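PDB 4RUW: Endonuclease/exonuclease/phosphatase from Beutenbergia cavernae DSM 12333, which is of unknown specific function but belongs to the endonuclease/exonuclease/phosphatase family, with a DNase I-like fold and a smaller Ig-like domain. Local coordinates for residues M59-H64 against A318-G323; D121-W127 against V151-F157. All coordinates share one frame; numbering follows the deposited sequence.

Contact 1 of 2, residues M59-H64 against A318-G323; sequences MTWNIH and ASDHLG
The C-terminal end of strand 55-62 and the SDH loop that leads into strand 324-330 meet here, two elements of the DNase I-like fold joined in its buried interior. Ser319 OG donates to Asn62 O at 2.7 Å, in the carbonyl plane and on a lone pair. Its hydroxyl stands anti to the backbone N (chi1 172°), where the same oxygen can also accept from His321 N, an ST turn that shapes the loop. On the strand side Asn62 makes the matching Asx turn, OD1 taking the N-H of His64 at 3.1 Å. The Asn62 amide lies almost flat on the His321 ring, planes 12° apart, with CB over the ring face. Both polar ends are fixed by outside carboxylates, Asn62 ND2 by Asp235 and His321 ND1 by Asp296. Trp61 points its indole N-H at His321 O, 2.9 Å from NE1; the acceptor lies in the indole plane, but the donor sits above the carbonyl plane. Gly323, with no side chain to crowd the Met59 methyl, CE, rests its CA over the five-membered ring, 3.8 Å from the centroid. One water joins Asn62 N to Leu322 O, and another donates hydrogen bonds to Asn62 OD1 and Asp320 OD1. Buried polar groups thus find partners on both segments, and the two carboxylates fix the rotation of the stacked amide and imidazole.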
loop_
_atom_site.group_PDB
_atom_site.type_symbol
_atom_site.label_atom_id
_atom_site.label_comp_id
_atom_site.label_asym_id
_atom_site.label_seq_id
_atom_site.Cartn_x
_atom_site.Cartn_y
_atom_site.Cartn_z
HETATM N N MSE A 59 -7.750 -2.971 -6.751
HETATM C CA MSE A 59 -8.183 -1.649 -6.350
HETATM C C MSE A 59 -8.278 -1.572 -4.838
HETATM O O MSE A 59 -8.647 -2.549 -4.184
HETATM C CB MSE A 59 -9.545 -1.376 -6.976
HETATM C CG MSE A 59 -10.180 -0.034 -6.603
HETATM SE SE MSE A 59 -11.838 0.314 -7.539
HETATM C CE MSE A 59 -12.044 2.183 -7.015
ATOM N N THR A 60 -7.928 -0.417 -4.279
ATOM C CA THR A 60 -8.207 -0.152 -2.873
ATOM C C THR A 60 -8.918 1.188 -2.732
ATOM O O THR A 60 -8.614 2.136 -3.463
ATOM C CB THR A 60 -6.926 -0.204 -1.984
ATOM O OG1 THR A 60 -7.293 -0.158 -0.599
ATOM C CG2 THR A 60 -5.981 0.942 -2.287
ATOM N N TRP A 61 -9.856 1.273 -1.795
ATOM C CA TRP A 61 -10.622 2.496 -1.638
ATOM C C TRP A 61 -11.190 2.629 -0.241
ATOM O O TRP A 61 -11.915 1.754 0.231
ATOM C CB TRP A 61 -11.786 2.507 -2.634
ATOM C CG TRP A 61 -12.399 3.844 -2.919
ATOM C CD1 TRP A 61 -11.955 5.079 -2.516
ATOM C CD2 TRP A 61 -13.584 4.082 -3.695
ATOM N NE1 TRP A 61 -12.797 6.063 -2.998
ATOM C CE2 TRP A 61 -13.800 5.472 -3.726
ATOM C CE3 TRP A 61 -14.484 3.248 -4.370
ATOM C CZ2 TRP A 61 -14.872 6.047 -4.409
ATOM C CZ3 TRP A 61 -15.543 3.815 -5.040
ATOM C CH2 TRP A 61 -15.731 5.203 -5.053
ATOM N N ASN A 62 -10.894 3.751 0.405
ATOM C CA ASN A 62 -11.572 4.129 1.632
ATOM C C ASN A 62 -12.842 4.852 1.203
ATOM O O ASN A 62 -12.773 5.945 0.636
ATOM C CB ASN A 62 -10.664 5.031 2.463
ATOM C CG ASN A 62 -11.313 5.496 3.755
ATOM O OD1 ASN A 62 -12.529 5.668 3.833
ATOM N ND2 ASN A 62 -10.493 5.713 4.782
ATOM N N ILE A 63 -13.990 4.221 1.432
ATOM C CA ILE A 63 -15.243 4.717 0.877
ATOM C C ILE A 63 -16.016 5.654 1.800
ATOM O O ILE A 63 -17.110 6.094 1.437
ATOM C CB ILE A 63 -16.180 3.567 0.421
ATOM C CG1 ILE A 63 -16.714 2.756 1.616
ATOM C CG2 ILE A 63 -15.478 2.692 -0.605
ATOM C CD1 ILE A 63 -17.918 1.883 1.273
ATOM N N HIS A 64 -15.472 5.947 2.985
ATOM C CA HIS A 64 -16.109 6.897 3.903
ATOM C C HIS A 64 -17.585 6.531 4.157
ATOM O O HIS A 64 -18.470 7.392 4.120
ATOM C CB HIS A 64 -15.989 8.320 3.343
ATOM C CG HIS A 64 -16.352 9.399 4.319
ATOM N ND1 HIS A 64 -17.424 10.243 4.135
ATOM C CD2 HIS A 64 -15.772 9.772 5.487
ATOM C CE1 HIS A 64 -17.498 11.089 5.151
ATOM N NE2 HIS A 64 -16.509 10.821 5.984
ATOM N N ALA A 318 -17.253 11.018 -4.815
ATOM C CA ALA A 318 -18.041 9.965 -4.183
ATOM C C ALA A 318 -17.548 9.625 -2.769
ATOM O O ALA A 318 -18.313 9.098 -1.954
ATOM C CB ALA A 318 -18.050 8.722 -5.045
ATOM N N SER A 319 -16.276 9.916 -2.494
ATOM C CA SER A 319 -15.686 9.682 -1.176
ATOM C C SER A 319 -14.651 10.761 -0.896
ATOM O O SER A 319 -14.217 11.457 -1.814
ATOM C CB SER A 319 -15.016 8.305 -1.114
ATOM O OG SER A 319 -14.297 8.165 0.105
ATOM N N ASP A 320 -14.251 10.911 0.363
ATOM C CA ASP A 320 -13.173 11.841 0.677
ATOM C C ASP A 320 -11.772 11.267 0.417
ATOM O O ASP A 320 -10.776 11.976 0.579
ATOM C CB ASP A 320 -13.314 12.435 2.091
ATOM C CG ASP A 320 -13.163 11.410 3.196
ATOM O OD1 ASP A 320 -13.118 10.194 2.925
ATOM O OD2 ASP A 320 -13.104 11.841 4.362
ATOM N N HIS A 321 -11.700 9.994 0.016
ATOM C CA HIS A 321 -10.471 9.423 -0.541
ATOM C C HIS A 321 -10.724 9.050 -1.986
ATOM O O HIS A 321 -11.864 8.757 -2.361
ATOM C CB HIS A 321 -10.053 8.141 0.187
ATOM C CG HIS A 321 -9.518 8.356 1.570
ATOM N ND1 HIS A 321 -8.235 8.004 1.934
ATOM C CD2 HIS A 321 -10.099 8.868 2.681
ATOM C CE1 HIS A 321 -8.045 8.299 3.209
ATOM N NE2 HIS A 321 -9.159 8.826 3.683
ATOM N N LEU A 322 -9.654 9.010 -2.774
ATOM C CA LEU A 322 -9.699 8.480 -4.126
ATOM C C LEU A 322 -9.358 6.998 -4.124
ATOM O O LEU A 322 -8.487 6.550 -3.378
ATOM C CB LEU A 322 -8.693 9.201 -5.022
ATOM C CG LEU A 322 -8.885 10.707 -5.191
ATOM C CD1 LEU A 322 -7.767 11.265 -6.061
ATOM C CD2 LEU A 322 -10.260 11.048 -5.780
ATOM N N GLY A 323 -10.028 6.242 -4.983
ATOM C CA GLY A 323 -9.650 4.860 -5.206
ATOM C C GLY A 323 -8.318 4.775 -5.937
ATOM O O GLY A 323 -8.000 5.626 -6.771
HETATM O O HOH W 1 -8.859 5.259 -0.919
HETATM O O HOH W 2 -12.948 8.307 4.904
#

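Contact 2 of 2, residues D121-W127 against V151-F157; sequences DGYVHTW and VMSRHPF
Trp127 and Val151 form a hydrogen-bonded antiparallel pair, Trp127 N reaching Val151 O at 2.9 Å and Val151 N returning to Trp127 O at 3.0 Å. Two residues along, Ser153 N gives a 2.8 Å bond to His125 O, whereas the reverse bond from His125 N to Ser153 O is weak, at 3.3 Å. Ser153 OG donates to a lone pair of His155 O, 2.8 Å away, just past the end of strand 146-153. A water bridges Gly122 O and Arg154 O. In the conformer modelled here the extended Arg154 chain runs over Tyr123, its CG 3.8 Å from the ring centroid, while the guanidinium stands steeply to the ring; the tyrosine OH is held by Pro89 O. With CG beside its backbone N (chi1 -51°), His125 lays its ring over Pro156 in a CH-pi contact, the proline CA sitting 3.5 Å from the ring centroid, and Val124 CG2 covers the opposite face. Phe157 in turn offers its face to His125 CB, its edge lying against the backbone of Thr126. On the other side of the sheet Thr126 CG2, in the given conformer, touches the Met152 methyl, CE, at 3.7 Å. Gly122 suits the positive phi at the C-prime site of a Schellman motif ending helix 110-118. The whole is a helix-to-strand connection feeding an antiparallel edge pair of the DNase I-like beta sandwich.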
loop_
_atom_site.group_PDB
_atom_site.type_symbol
_atom_site.label_atom_id
_atom_site.label_comp_id
_atom_site.label_asym_id
_atom_site.label_seq_id
_atom_site.Cartn_x
_atom_site.Cartn_y
_atom_site.Cartn_z
ATOM N N ASP A 121 -22.278 -7.800 -11.738
ATOM C CA ASP A 121 -20.988 -7.447 -12.312
ATOM C C ASP A 121 -19.925 -8.477 -11.973
ATOM O O ASP A 121 -18.761 -8.320 -12.342
ATOM C CB ASP A 121 -20.573 -6.071 -11.812
ATOM C CG ASP A 121 -21.617 -5.028 -12.115
ATOM O OD1 ASP A 121 -21.791 -4.739 -13.313
ATOM O OD2 ASP A 121 -22.274 -4.521 -11.177
ATOM N N GLY A 122 -20.329 -9.522 -11.257
ATOM C CA GLY A 122 -19.456 -10.643 -10.973
ATOM C C GLY A 122 -18.814 -10.652 -9.597
ATOM O O GLY A 122 -18.108 -11.604 -9.262
ATOM N N TYR A 123 -19.046 -9.614 -8.795
ATOM C CA TYR A 123 -18.418 -9.533 -7.475
ATOM C C TYR A 123 -19.218 -10.312 -6.453
ATOM O O TYR A 123 -19.844 -9.741 -5.565
ATOM C CB TYR A 123 -18.220 -8.072 -7.050
ATOM C CG TYR A 123 -17.296 -7.349 -7.994
ATOM C CD1 TYR A 123 -15.916 -7.363 -7.801
ATOM C CD2 TYR A 123 -17.800 -6.701 -9.116
ATOM C CE1 TYR A 123 -15.066 -6.736 -8.699
ATOM C CE2 TYR A 123 -16.967 -6.069 -10.010
ATOM C CZ TYR A 123 -15.603 -6.094 -9.802
ATOM O OH TYR A 123 -14.784 -5.466 -10.705
ATOM N N VAL A 124 -19.179 -11.632 -6.581
ATOM C CA VAL A 124 -20.027 -12.506 -5.780
ATOM C C VAL A 124 -19.278 -13.168 -4.621
ATOM O O VAL A 124 -19.849 -13.973 -3.888
ATOM C CB VAL A 124 -20.709 -13.585 -6.642
ATOM C CG1 VAL A 124 -21.645 -12.933 -7.649
ATOM C CG2 VAL A 124 -19.666 -14.444 -7.343
ATOM N N HIS A 125 -18.004 -12.823 -4.456
ATOM C CA HIS A 125 -17.200 -13.325 -3.343
ATOM C C HIS A 125 -16.797 -12.138 -2.491
ATOM O O HIS A 125 -16.021 -11.294 -2.927
ATOM C CB HIS A 125 -15.978 -14.065 -3.877
ATOM C CG HIS A 125 -16.326 -15.101 -4.893
ATOM N ND1 HIS A 125 -16.922 -16.294 -4.562
ATOM C CD2 HIS A 125 -16.196 -15.107 -6.245
ATOM C CE1 HIS A 125 -17.137 -17.001 -5.658
ATOM N NE2 HIS A 125 -16.697 -16.301 -6.691
ATOM N N THR A 126 -17.358 -12.055 -1.289
ATOM C CA THR A 126 -17.141 -10.906 -0.424
ATOM C C THR A 126 -16.830 -11.361 0.993
ATOM O O THR A 126 -17.374 -12.363 1.466
ATOM C CB THR A 126 -18.389 -10.007 -0.365
ATOM O OG1 THR A 126 -19.465 -10.723 0.254
ATOM C CG2 THR A 126 -18.796 -9.551 -1.758
ATOM N N TRP A 127 -15.964 -10.614 1.671
ATOM C CA TRP A 127 -15.677 -10.892 3.068
ATOM C C TRP A 127 -15.570 -9.591 3.848
ATOM O O TRP A 127 -14.896 -8.659 3.420
ATOM C CB TRP A 127 -14.379 -11.688 3.227
ATOM C CG TRP A 127 -14.349 -12.400 4.534
ATOM C CD1 TRP A 127 -14.042 -11.869 5.753
ATOM C CD2 TRP A 127 -14.700 -13.768 4.769
ATOM N NE1 TRP A 127 -14.165 -12.826 6.727
ATOM C CE2 TRP A 127 -14.566 -14.003 6.150
ATOM C CE3 TRP A 127 -15.106 -14.818 3.940
ATOM C CZ2 TRP A 127 -14.820 -15.249 6.725
ATOM C CZ3 TRP A 127 -15.361 -16.053 4.511
ATOM C CH2 TRP A 127 -15.217 -16.259 5.890
ATOM N N VAL A 151 -13.081 -7.269 1.468
ATOM C CA VAL A 151 -12.538 -7.721 0.196
ATOM C C VAL A 151 -13.701 -8.197 -0.660
ATOM O O VAL A 151 -14.506 -9.009 -0.207
ATOM C CB VAL A 151 -11.513 -8.861 0.368
ATOM C CG1 VAL A 151 -11.095 -9.420 -1.004
ATOM C CG2 VAL A 151 -10.297 -8.366 1.138
HETATM N N MSE A 152 -13.796 -7.670 -1.878
HETATM C CA MSE A 152 -14.758 -8.155 -2.862
HETATM C C MSE A 152 -13.987 -8.639 -4.075
HETATM O O MSE A 152 -13.008 -8.024 -4.490
HETATM C CB MSE A 152 -15.751 -7.070 -3.293
HETATM C CG MSE A 152 -16.543 -6.444 -2.145
HETATM SE SE MSE A 152 -17.876 -5.123 -2.700
HETATM C CE MSE A 152 -19.187 -6.340 -3.482
ATOM N N SER A 153 -14.431 -9.742 -4.647
ATOM C CA SER A 153 -13.669 -10.375 -5.697
ATOM C C SER A 153 -14.571 -11.025 -6.737
ATOM O O SER A 153 -15.636 -11.553 -6.414
ATOM C CB SER A 153 -12.759 -11.424 -5.062
ATOM O OG SER A 153 -12.063 -12.172 -6.023
ATOM N N ARG A 154 -14.143 -10.977 -7.993
ATOM C CA ARG A 154 -14.808 -11.717 -9.061
ATOM C C ARG A 154 -14.379 -13.178 -9.064
ATOM O O ARG A 154 -14.936 -13.993 -9.789
ATOM C CB ARG A 154 -14.477 -11.097 -10.419
ATOM C CG ARG A 154 -15.180 -9.780 -10.693
ATOM C CD ARG A 154 -14.897 -9.271 -12.087
ATOM N NE ARG A 154 -15.658 -8.066 -12.397
ATOM C CZ ARG A 154 -16.097 -7.751 -13.611
ATOM N NH1 ARG A 154 -15.875 -8.560 -14.638
ATOM N NH2 ARG A 154 -16.782 -6.635 -13.800
ATOM N N HIS A 155 -13.395 -13.507 -8.235
ATOM C CA HIS A 155 -12.807 -14.842 -8.233
ATOM C C HIS A 155 -12.973 -15.485 -6.866
ATOM O O HIS A 155 -12.955 -14.801 -5.851
ATOM C CB HIS A 155 -11.335 -14.744 -8.619
ATOM C CG HIS A 155 -11.108 -13.928 -9.845
ATOM N ND1 HIS A 155 -11.587 -14.307 -11.081
ATOM C CD2 HIS A 155 -10.518 -12.723 -10.025
ATOM C CE1 HIS A 155 -11.263 -13.390 -11.973
ATOM N NE2 HIS A 155 -10.616 -12.416 -11.359
ATOM N N PRO A 156 -13.160 -16.809 -6.832
ATOM C CA PRO A 156 -13.483 -17.466 -5.563
ATOM C C PRO A 156 -12.366 -17.408 -4.531
ATOM O O PRO A 156 -11.179 -17.334 -4.859
ATOM C CB PRO A 156 -13.752 -18.922 -5.974
ATOM C CG PRO A 156 -13.070 -19.087 -7.263
ATOM C CD PRO A 156 -13.121 -17.757 -7.954
ATOM N N PHE A 157 -12.770 -17.435 -3.269
ATOM C CA PHE A 157 -11.836 -17.534 -2.163
ATOM C C PHE A 157 -11.376 -18.979 -1.994
ATOM O O PHE A 157 -12.100 -19.917 -2.335
ATOM C CB PHE A 157 -12.496 -17.074 -0.864
ATOM C CG PHE A 157 -12.921 -15.632 -0.866
ATOM C CD1 PHE A 157 -12.155 -14.658 -1.485
ATOM C CD2 PHE A 157 -14.087 -15.248 -0.225
ATOM C CE1 PHE A 157 -12.555 -13.330 -1.467
ATOM C CE2 PHE A 157 -14.491 -13.927 -0.206
ATOM C CZ PHE A 157 -13.723 -12.967 -0.829
HETATM O O HOH W 3 -17.459 -13.652 -10.994
HETATM O O HOH W 4 -16.491 -16.722 -9.426
#

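From the N terminus the chain first runs along strand 55-62, whose end enters contact 1; its partner, 318-323, arrives only some 250 residues later and closes a long loop holding most of the endonuclease/exonuclease/phosphatase-family region. Contact 2 falls within that loop: helix 110-118 leads into 121-127, and the chain returns after 23 residues at 151-157, so the two closures nest without crossing. Both reach the same six-stranded sheet, contact 2 pairing its edge strand 125-133 with 146-153, contact 1 joining central strand 55-62 to the lead-in of 324-330. Their centres lie about 18 Å apart, and strand 91-98 stands between strands 146-153 and 55-62.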